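Local coordinates for putative membrane protein COG4129 (Clostridium difficile, PDB 3KMI), which is of unproven function but, as a member of the putative aromatic acid exporter family, probably takes part in membrane export, the chain here being its helical C-terminal domain, at residues Q18-I23 with L45-S50; I26-I31 with D86-L91; T124-L129 with N170-Q175; E130-L135 with L159-L164. One frame throughout, in Å; residues are numbered along the deposited sequence.

In the fold
The four contacts tie together the six-helix bundle of this all-helical domain. Contacts 1 and 2 share helix 7-33, which packs first on helix 41-61 and further along on helix 68-95; their centres lie 11 Å apart, and Leu-88 of contact 2 touches Val-21 and Leu-48 of contact 1. Contacts 3 and 4 follow one another along the antiparallel helices 124-140 and 148-176, centres 13 Å apart. Probable hydrogen bonds join the contacts: Ser-22 with Arg-171 between contacts 1 and 3, Asn-90 with Glu-163 between contacts 2 and 4. Contacts 1 and 4, with centres 22 Å apart, lie on opposite sides of the chain's centre.

Contact 1 (Q18-I23 with L45-S50); sequences QEEVSI and LYTLNS
Glu-20 reaches from helix 7-33 across to Thr-47 and Leu-48 of helix 41-61, its base meeting Leu-48 and its carboxylate meeting Thr-47 CG2 and the Leu-48 backbone. Glu-20 CB starts against the apolar part of the neighbour, 3.9 Å from Leu-48 CD1. CG has no close partner in 45-50; it points opposite the residue's own carbonyl carbon (chi1 -68°), and the chain runs on extended, which carries the carboxylate over to the backbone of the facing helix. At the far end Glu-20 CD lies 3.8 Å from Thr-47 CG2, and Glu-20 OE2 is a further neighbour of that methyl. Glu-20 OE1 comes to the main chain instead, 3.5 Å from Leu-48 CA. It is equally close to Thr-47 O, but both atoms are acceptors and no bond joins them. No hydrogen bond ties the carboxylate to this segment; Glu-20 also packs on Leu-51. The Glu-20 side chain as a whole crosses that of Thr-47 at about a right angle. The hydroxyl of Thr-47 is engaged within its own helix, by Arg-43 O. Nearer the helix 7-33 backbone the contact is apolar: Leu-48 CD1 touches both Glu-20 CB and Val-21 CG2, and Leu-48 CD1 is 4.0 Å from Val-21 CG2. The two segments run nearly antiparallel at 157°, with axes 9.3 Å apart. This is close packing of two helices consecutive in the chain, a helical hairpin of the bundle. On its inner side helix 68-95 brings Leu-88 against Val-21 and Arg-85 against Leu-48, while helix 148-176 packs Phe-167 and Arg-171 on Val-21.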
# COMPACT_ATOMS: atom_id res chain seq x y z
N GLN A 18 9.37 16.04 -2.38
CA GLN A 18 9.74 15.01 -3.36
C GLN A 18 11.20 14.56 -3.22
O GLN A 18 11.50 13.38 -3.31
CB GLN A 18 9.46 15.48 -4.78
CG GLN A 18 9.77 14.40 -5.83
CD GLN A 18 9.41 14.82 -7.24
OE1 GLN A 18 8.24 15.06 -7.55
NE2 GLN A 18 10.42 14.90 -8.12
N GLU A 19 12.10 15.53 -3.05
CA GLU A 19 13.51 15.24 -2.90
C GLU A 19 13.73 14.39 -1.63
O GLU A 19 14.46 13.42 -1.67
CB GLU A 19 14.32 16.54 -2.87
CG GLU A 19 14.16 17.35 -4.16
CD GLU A 19 14.82 18.76 -4.13
OE1 GLU A 19 15.26 19.22 -3.06
OE2 GLU A 19 14.86 19.40 -5.19
N GLU A 20 13.06 14.71 -0.53
CA GLU A 20 13.16 13.90 0.67
C GLU A 20 12.59 12.50 0.56
O GLU A 20 13.13 11.57 1.13
CB GLU A 20 12.64 14.66 1.92
CG GLU A 20 13.60 15.83 2.21
CD GLU A 20 13.23 16.68 3.40
OE1 GLU A 20 12.24 16.35 4.10
OE2 GLU A 20 13.93 17.70 3.62
N VAL A 21 11.50 12.36 -0.18
CA VAL A 21 10.93 11.05 -0.49
C VAL A 21 11.98 10.23 -1.25
O VAL A 21 12.23 9.06 -0.95
CB VAL A 21 9.65 11.20 -1.39
CG1 VAL A 21 9.25 9.86 -1.97
CG2 VAL A 21 8.47 11.86 -0.55
N SER A 22 12.63 10.87 -2.20
CA SER A 22 13.58 10.12 -3.06
C SER A 22 14.77 9.67 -2.24
O SER A 22 15.28 8.55 -2.41
CB SER A 22 14.03 10.97 -4.23
OG SER A 22 12.94 11.30 -5.08
N ILE A 23 15.21 10.55 -1.34
CA ILE A 23 16.33 10.21 -0.45
C ILE A 23 16.05 8.92 0.34
O ILE A 23 16.91 8.04 0.42
CB ILE A 23 16.66 11.37 0.52
CG1 ILE A 23 17.40 12.47 -0.24
CG2 ILE A 23 17.56 10.86 1.63
CD1 ILE A 23 17.56 13.83 0.53
N LEU A 45 13.93 9.38 7.10
CA LEU A 45 12.50 9.29 7.34
C LEU A 45 11.98 10.28 8.38
O LEU A 45 10.96 10.93 8.17
CB LEU A 45 12.11 7.86 7.75
CG LEU A 45 10.64 7.68 8.16
CD1 LEU A 45 9.68 7.90 6.93
CD2 LEU A 45 10.43 6.28 8.77
N TYR A 46 12.69 10.42 9.49
CA TYR A 46 12.36 11.44 10.44
C TYR A 46 12.37 12.85 9.84
O TYR A 46 11.49 13.63 10.11
CB TYR A 46 13.31 11.40 11.64
CG TYR A 46 12.93 12.42 12.67
CD1 TYR A 46 11.73 12.30 13.39
CD2 TYR A 46 13.73 13.55 12.90
CE1 TYR A 46 11.37 13.26 14.36
CE2 TYR A 46 13.37 14.51 13.87
CZ TYR A 46 12.19 14.35 14.59
OH TYR A 46 11.82 15.29 15.54
N THR A 47 13.36 13.17 9.03
CA THR A 47 13.43 14.49 8.40
C THR A 47 12.21 14.72 7.49
O THR A 47 11.57 15.79 7.49
CB THR A 47 14.72 14.63 7.52
OG1 THR A 47 15.88 14.41 8.31
CG2 THR A 47 14.79 16.00 6.79
N LEU A 48 11.89 13.72 6.70
CA LEU A 48 10.72 13.77 5.82
C LEU A 48 9.43 13.89 6.62
O LEU A 48 8.58 14.71 6.28
CB LEU A 48 10.67 12.56 4.91
CG LEU A 48 9.32 12.26 4.21
CD1 LEU A 48 9.14 13.28 3.11
CD2 LEU A 48 9.33 10.86 3.61
N ASN A 49 9.27 13.08 7.68
CA ASN A 49 8.08 13.21 8.51
C ASN A 49 8.00 14.62 9.12
O ASN A 49 6.90 15.19 9.20
CB ASN A 49 8.06 12.16 9.64
CG ASN A 49 7.58 10.79 9.16
OD1 ASN A 49 6.88 10.68 8.15
ND2 ASN A 49 7.91 9.75 9.91
N SER A 50 9.14 15.16 9.57
CA SER A 50 9.12 16.50 10.22
C SER A 50 8.74 17.60 9.19
O SER A 50 8.02 18.56 9.53
CB SER A 50 10.45 16.81 10.89
OG SER A 50 10.75 15.85 11.88

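Contact 2 (I26-I31 with D86-L91); sequences IDIADI and DILENL
Ile-28 supplies the larger share of the buried surface, and its close contacts are all made by one methyl, CD1, that reaches the facing turn of Leu-88 and Leu-91. CG1 lies beside the backbone N (chi1 -71°) and the chain then extends through chi2 of 154°, projecting CD1 toward helix 68-95. There it meets the main chain as well as side chains: Leu-88 O is 3.4 Å from Ile-28 CD1. On another side of the same methyl, Leu-88 CD2 is 3.7 Å from Ile-28 CD1, the two side chains meeting at a slant. Nothing polar bridges the segments. This is an interhelical contact in the core of the helical bundle, joining helix 7-33 to helix 68-95, with helix 41-61 coming between them in sequence. Leu-91, one turn on from Leu-88 and modelled in two conformers, adds a looser contact in the one described here, its CB 4.0 Å from Ile-28 CD1. All three residues are buried. Leu-88 also packs on Val-21, Val-24 and Leu-25 of helix 7-33 and on Leu-48 of helix 41-61, while Leu-91 touches Leu-25 and, in helix 148-176, Glu-163.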
# COMPACT_ATOMS: atom_id res chain seq x y z
N ILE A 26 16.06 5.84 -2.00
CA ILE A 26 17.42 5.40 -2.32
C ILE A 26 18.05 4.67 -1.10
O ILE A 26 18.79 3.70 -1.27
CB ILE A 26 18.28 6.62 -2.76
CG1 ILE A 26 17.78 7.12 -4.13
CG2 ILE A 26 19.76 6.29 -2.77
CD1 ILE A 26 18.07 8.62 -4.41
N ASP A 27 17.76 5.15 0.11
CA ASP A 27 18.23 4.44 1.33
C ASP A 27 17.72 3.02 1.29
O ASP A 27 18.47 2.12 1.63
CB ASP A 27 17.69 5.05 2.63
CG ASP A 27 18.25 6.39 2.93
OD1 ASP A 27 19.33 6.71 2.40
OD2 ASP A 27 17.62 7.13 3.73
N ILE A 28 16.45 2.85 0.91
CA ILE A 28 15.86 1.50 0.78
C ILE A 28 16.63 0.61 -0.24
O ILE A 28 17.05 -0.53 0.07
CB ILE A 28 14.34 1.55 0.50
CG1 ILE A 28 13.61 2.02 1.78
CG2 ILE A 28 13.81 0.19 0.06
CD1 ILE A 28 12.25 2.70 1.49
N ALA A 29 16.86 1.14 -1.43
CA ALA A 29 17.65 0.41 -2.45
C ALA A 29 19.02 -0.04 -1.87
O ALA A 29 19.49 -1.14 -2.17
CB ALA A 29 17.86 1.26 -3.69
N ASP A 30 19.66 0.82 -1.08
CA ASP A 30 20.99 0.51 -0.49
C ASP A 30 20.91 -0.59 0.56
O ASP A 30 21.87 -1.34 0.78
CB ASP A 30 21.59 1.75 0.18
CG ASP A 30 21.98 2.84 -0.82
OD1 ASP A 30 22.23 2.51 -1.99
OD2 ASP A 30 22.04 4.04 -0.42
N ILE A 31 19.79 -0.64 1.27
CA ILE A 31 19.59 -1.65 2.31
C ILE A 31 19.49 -3.06 1.68
O ILE A 31 20.05 -4.04 2.21
CB ILE A 31 18.39 -1.34 3.21
CG1 ILE A 31 18.78 -0.18 4.17
CG2 ILE A 31 18.00 -2.61 4.00
CD1 ILE A 31 17.62 0.60 4.76
N ASP A 86 4.08 6.48 3.48
CA ASP A 86 3.56 5.18 3.89
C ASP A 86 4.16 4.00 3.06
O ASP A 86 4.47 2.95 3.61
CB ASP A 86 2.02 5.14 3.81
CG ASP A 86 1.35 6.00 4.89
OD1 ASP A 86 2.05 6.55 5.77
OD2 ASP A 86 0.12 6.20 4.84
N ILE A 87 4.26 4.19 1.75
CA ILE A 87 4.77 3.13 0.85
C ILE A 87 6.26 2.90 1.14
O ILE A 87 6.73 1.76 1.12
CB ILE A 87 4.56 3.50 -0.63
CG1 ILE A 87 3.08 3.39 -1.02
CG2 ILE A 87 5.42 2.62 -1.61
CD1 ILE A 87 2.77 4.12 -2.35
N LEU A 88 6.99 3.98 1.41
CA LEU A 88 8.38 3.86 1.88
C LEU A 88 8.50 3.01 3.12
O LEU A 88 9.35 2.10 3.20
CB LEU A 88 9.02 5.25 2.13
CG LEU A 88 9.27 6.15 0.89
CD1 LEU A 88 9.63 7.60 1.33
CD2 LEU A 88 10.38 5.54 -0.00
N GLU A 89 7.64 3.29 4.11
CA GLU A 89 7.62 2.45 5.31
C GLU A 89 7.27 0.98 5.00
O GLU A 89 7.87 0.09 5.58
CB GLU A 89 6.63 3.01 6.33
CG GLU A 89 7.12 4.31 6.90
CD GLU A 89 6.21 4.83 8.00
OE1 GLU A 89 5.01 5.05 7.76
OE2 GLU A 89 6.69 4.98 9.10
N ASN A 90 6.32 0.75 4.10
CA ASN A 90 6.00 -0.61 3.66
C ASN A 90 7.20 -1.31 3.00
O ASN A 90 7.48 -2.47 3.29
CB ASN A 90 4.81 -0.63 2.71
CG ASN A 90 3.53 -0.10 3.34
OD1 ASN A 90 3.42 0.03 4.57
ND2 ASN A 90 2.54 0.18 2.49
N LEU A 91 7.88 -0.61 2.10
CA LEU A 91 9.08 -1.17 1.46
C LEU A 91 10.12 -1.51 2.52
O LEU A 91 10.60 -2.63 2.55
CB LEU A 91 9.64 -0.19 0.44
CG LEU A 91 8.74 -0.07 -0.79
CD1 LEU A 91 9.05 1.22 -1.53
CD2 LEU A 91 8.91 -1.28 -1.71

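Contact 3 (T124-L129 with N170-Q175); sequences TGNLLL and NRKHAQ
Lys-172 sets its CD against Gly-125 CA and brings its end up to the amide of Asn-126. The lysine chain leaves directed away from its own backbone N (chi1 -167°) and stays extended as far as CE, which puts Lys-172 CD 3.9 Å from Gly-125 CA. The backbones are close here, Gly-125 CA and Lys-172 CA being 5.5 Å apart, a spacing eased by the lack of a side chain on the glycine. A bend at the last torsion (chi4 -98°) then turns the ammonium group aside. Asn-126 meets the lysine at a slant with OD1 foremost. The nearest lysine atom is CE: Lys-172 CE is 3.1 Å from Asn-126 OD1, and Lys-172 NZ is 3.3 Å from Asn-126 OD1. At the other end of the amide, ND2 donates to Glu-123 OE2, just before the helix. The contact joins helix 124-140, near its first residues, to the last part of helix 148-176. Its chemistry is mixed: a methylene packs on the glycine, while the partial negative charge of the amide oxygen may be mildly favourable for the lysine's probable positive charge.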
# COMPACT_ATOMS: atom_id res chain seq x y z
N THR A 124 8.21 9.41 -18.41
CA THR A 124 8.95 8.70 -17.39
C THR A 124 8.11 7.71 -16.59
O THR A 124 8.51 6.56 -16.45
CB THR A 124 9.63 9.69 -16.45
OG1 THR A 124 10.35 10.67 -17.22
CG2 THR A 124 10.57 8.96 -15.49
N GLY A 125 6.98 8.14 -16.04
CA GLY A 125 6.15 7.23 -15.25
C GLY A 125 5.80 5.98 -16.05
O GLY A 125 5.96 4.84 -15.57
N ASN A 126 5.34 6.20 -17.27
CA ASN A 126 4.95 5.11 -18.17
C ASN A 126 6.10 4.14 -18.46
O ASN A 126 5.90 2.93 -18.37
CB ASN A 126 4.42 5.69 -19.47
CG ASN A 126 3.06 6.30 -19.31
OD1 ASN A 126 2.35 6.08 -18.32
ND2 ASN A 126 2.66 7.07 -20.31
N LEU A 127 7.29 4.67 -18.78
CA LEU A 127 8.46 3.83 -19.00
C LEU A 127 8.75 2.99 -17.76
O LEU A 127 8.95 1.79 -17.85
CB LEU A 127 9.69 4.66 -19.39
CG LEU A 127 9.62 5.25 -20.81
CD1 LEU A 127 10.83 6.12 -21.05
CD2 LEU A 127 9.51 4.20 -21.91
N LEU A 128 8.79 3.64 -16.61
CA LEU A 128 9.16 2.94 -15.36
C LEU A 128 8.10 1.87 -15.00
O LEU A 128 8.43 0.76 -14.56
CB LEU A 128 9.38 3.96 -14.23
CG LEU A 128 10.55 4.93 -14.46
CD1 LEU A 128 10.60 5.98 -13.36
CD2 LEU A 128 11.89 4.13 -14.52
N LEU A 129 6.83 2.19 -15.24
CA LEU A 129 5.77 1.21 -15.02
C LEU A 129 5.90 -0.02 -15.95
O LEU A 129 5.74 -1.15 -15.48
CB LEU A 129 4.37 1.86 -15.10
CG LEU A 129 3.97 2.79 -13.94
CD1 LEU A 129 2.91 3.80 -14.38
CD2 LEU A 129 3.52 1.98 -12.72
N ASN A 170 1.76 7.30 -8.01
CA ASN A 170 1.75 8.49 -7.15
C ASN A 170 2.70 9.57 -7.66
O ASN A 170 2.36 10.76 -7.67
CB ASN A 170 2.11 8.14 -5.68
CG ASN A 170 0.96 7.49 -4.92
OD1 ASN A 170 -0.18 7.56 -5.34
ND2 ASN A 170 1.26 6.85 -3.79
N ARG A 171 3.89 9.18 -8.09
CA ARG A 171 4.88 10.16 -8.52
C ARG A 171 4.41 10.81 -9.83
O ARG A 171 4.59 12.00 -10.03
CB ARG A 171 6.27 9.55 -8.63
CG ARG A 171 7.35 10.57 -9.08
CD ARG A 171 8.71 10.22 -8.58
NE ARG A 171 8.89 10.53 -7.17
CZ ARG A 171 10.06 10.49 -6.53
NH1 ARG A 171 11.18 10.18 -7.20
NH2 ARG A 171 10.12 10.81 -5.23
N LYS A 172 3.78 10.00 -10.68
CA LYS A 172 3.20 10.48 -11.93
C LYS A 172 2.04 11.45 -11.68
O LYS A 172 1.95 12.48 -12.36
CB LYS A 172 2.80 9.29 -12.79
CG LYS A 172 2.48 9.59 -14.22
CD LYS A 172 2.43 8.28 -14.98
CE LYS A 172 2.03 8.53 -16.41
NZ LYS A 172 0.59 8.29 -16.55
N HIS A 173 1.20 11.13 -10.70
CA HIS A 173 0.06 11.97 -10.32
C HIS A 173 0.54 13.34 -9.83
O HIS A 173 0.01 14.37 -10.26
CB HIS A 173 -0.79 11.29 -9.23
CG HIS A 173 -2.01 10.59 -9.76
ND1 HIS A 173 -2.19 9.23 -9.69
CD2 HIS A 173 -3.13 11.08 -10.35
CE1 HIS A 173 -3.35 8.90 -10.22
NE2 HIS A 173 -3.95 10.01 -10.62
N ALA A 174 1.53 13.34 -8.95
CA ALA A 174 2.12 14.57 -8.40
C ALA A 174 2.83 15.44 -9.45
O ALA A 174 3.12 16.60 -9.18
CB ALA A 174 3.09 14.25 -7.29
N GLN A 175 3.13 14.87 -10.62
CA GLN A 175 3.81 15.62 -11.68
C GLN A 175 2.80 16.15 -12.69
O GLN A 175 2.93 17.27 -13.18
CB GLN A 175 4.86 14.75 -12.37

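Contact 4 (E130-L135 with L159-L164); sequences EELKRL and LCLTEL
Leu-161 and Leu-164 face Leu-132 and Leu-135 across two antiparallel helices of the bundle, 124-140 and 148-176, whose short segments here run at 165° with axes 10.6 Å apart. At the start of 159-164, Leu-159 packs on Tyr-94, both of its own chain and of the second subunit. Leu-161 is the centre of the interface. Its first torsion (chi1 -58°) sends the branch off on the side of its backbone N; the side chain lies alongside that of Leu-132, the two pointing opposite ways, and stands roughly perpendicular to that of Leu-135. Leu-161 CD2 touches both leucines and is 3.7 Å from Leu-135 CD2, while Leu-161 CB is 3.8 Å from Leu-132 CD1. Thr-162 and Glu-163 point away from this seam: the threonine hydroxyl is hydrogen-bonded to Tyr-94 OH of the second subunit, and Glu-163 OE1 accepts from Asn-90 of its own chain. Leu-164 returns to the apolar side, where Leu-164 CB is 4.0 Å from Leu-132 CD2. Leu-132 CD2 also lies 3.6 Å from Leu-161 O. The tightest spot is between the other methyls, where Leu-132 CD1 and Leu-161 CD2 are 3.3 Å apart, closer than usual van der Waals contact, which may reflect either strain or an error in the modelled positions of these two methyls.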
# COMPACT_ATOMS: atom_id res chain seq x y z
N GLU A 130 6.19 0.20 -17.24
CA GLU A 130 6.50 -0.90 -18.17
C GLU A 130 7.67 -1.75 -17.66
O GLU A 130 7.61 -2.99 -17.68
CB GLU A 130 6.86 -0.38 -19.57
CG GLU A 130 5.72 0.24 -20.37
CD GLU A 130 6.22 1.08 -21.53
OE1 GLU A 130 6.00 2.32 -21.52
OE2 GLU A 130 6.87 0.52 -22.45
N GLU A 131 8.73 -1.08 -17.20
CA GLU A 131 9.94 -1.77 -16.72
C GLU A 131 9.60 -2.61 -15.50
O GLU A 131 10.04 -3.75 -15.38
CB GLU A 131 11.07 -0.78 -16.40
CG GLU A 131 12.38 -1.43 -15.89
CD GLU A 131 13.56 -0.42 -15.72
OE1 GLU A 131 13.39 0.77 -16.05
OE2 GLU A 131 14.66 -0.84 -15.26
N LEU A 132 8.79 -2.04 -14.62
CA LEU A 132 8.28 -2.78 -13.45
C LEU A 132 7.49 -4.03 -13.86
O LEU A 132 7.67 -5.12 -13.27
CB LEU A 132 7.44 -1.87 -12.53
CG LEU A 132 6.91 -2.48 -11.25
CD1 LEU A 132 8.05 -3.16 -10.49
CD2 LEU A 132 6.32 -1.36 -10.37
N LYS A 133 6.60 -3.88 -14.84
CA LYS A 133 5.83 -5.02 -15.30
C LYS A 133 6.78 -6.10 -15.85
O LYS A 133 6.59 -7.29 -15.61
CB LYS A 133 4.78 -4.59 -16.33
CG LYS A 133 3.80 -5.71 -16.70
CD LYS A 133 2.97 -5.36 -17.91
CE LYS A 133 2.27 -6.62 -18.49
NZ LYS A 133 1.68 -7.41 -17.37
N ARG A 134 7.82 -5.67 -16.57
CA ARG A 134 8.81 -6.59 -17.07
C ARG A 134 9.55 -7.35 -15.95
O ARG A 134 9.82 -8.56 -16.07
CB ARG A 134 9.78 -5.89 -18.03
CG ARG A 134 9.13 -5.55 -19.39
CD ARG A 134 10.22 -5.33 -20.49
NE ARG A 134 11.19 -4.33 -20.04
CZ ARG A 134 11.05 -3.01 -20.20
NH1 ARG A 134 9.99 -2.52 -20.84
NH2 ARG A 134 11.98 -2.18 -19.75
N LEU A 135 9.84 -6.67 -14.84
CA LEU A 135 10.50 -7.30 -13.70
C LEU A 135 9.57 -8.29 -12.97
O LEU A 135 10.03 -9.31 -12.48
CB LEU A 135 11.04 -6.25 -12.72
CG LEU A 135 11.87 -6.76 -11.53
CD1 LEU A 135 13.09 -7.53 -11.96
CD2 LEU A 135 12.30 -5.60 -10.63
N LEU A 159 6.40 -8.52 -3.23
CA LEU A 159 5.61 -7.53 -2.47
C LEU A 159 6.19 -6.12 -2.64
O LEU A 159 5.43 -5.12 -2.62
CB LEU A 159 5.51 -7.88 -0.98
CG LEU A 159 4.71 -9.13 -0.57
CD1 LEU A 159 5.27 -9.73 0.70
CD2 LEU A 159 3.26 -8.82 -0.45
N CYS A 160 7.51 -6.05 -2.76
CA CYS A 160 8.19 -4.78 -3.12
C CYS A 160 7.69 -4.19 -4.45
O CYS A 160 7.42 -2.99 -4.54
CB CYS A 160 9.69 -4.96 -3.15
SG CYS A 160 10.35 -5.14 -1.48
N LEU A 161 7.54 -5.05 -5.47
CA LEU A 161 7.05 -4.60 -6.78
C LEU A 161 5.63 -4.05 -6.68
O LEU A 161 5.29 -3.05 -7.36
CB LEU A 161 7.10 -5.74 -7.82
CG LEU A 161 8.49 -6.34 -8.06
CD1 LEU A 161 8.45 -7.33 -9.20
CD2 LEU A 161 9.48 -5.23 -8.34
N THR A 162 4.81 -4.66 -5.83
CA THR A 162 3.46 -4.15 -5.59
C THR A 162 3.50 -2.73 -5.07
O THR A 162 2.79 -1.86 -5.57
CB THR A 162 2.65 -5.07 -4.64
OG1 THR A 162 2.49 -6.35 -5.27
CG2 THR A 162 1.32 -4.50 -4.40
N GLU A 163 4.33 -2.49 -4.07
CA GLU A 163 4.45 -1.16 -3.46
C GLU A 163 5.02 -0.16 -4.48
O GLU A 163 4.51 0.97 -4.63
CB GLU A 163 5.34 -1.21 -2.21
CG GLU A 163 4.73 -2.03 -1.07
CD GLU A 163 3.36 -1.49 -0.59
OE1 GLU A 163 3.14 -0.26 -0.51
OE2 GLU A 163 2.50 -2.34 -0.29
N LEU A 164 6.01 -0.60 -5.25
CA LEU A 164 6.62 0.25 -6.25
C LEU A 164 5.66 0.69 -7.35
O LEU A 164 5.82 1.77 -7.90
CB LEU A 164 7.87 -0.40 -6.85
CG LEU A 164 9.10 -0.43 -5.94
CD1 LEU A 164 10.20 -1.23 -6.72
CD2 LEU A 164 9.63 1.01 -5.64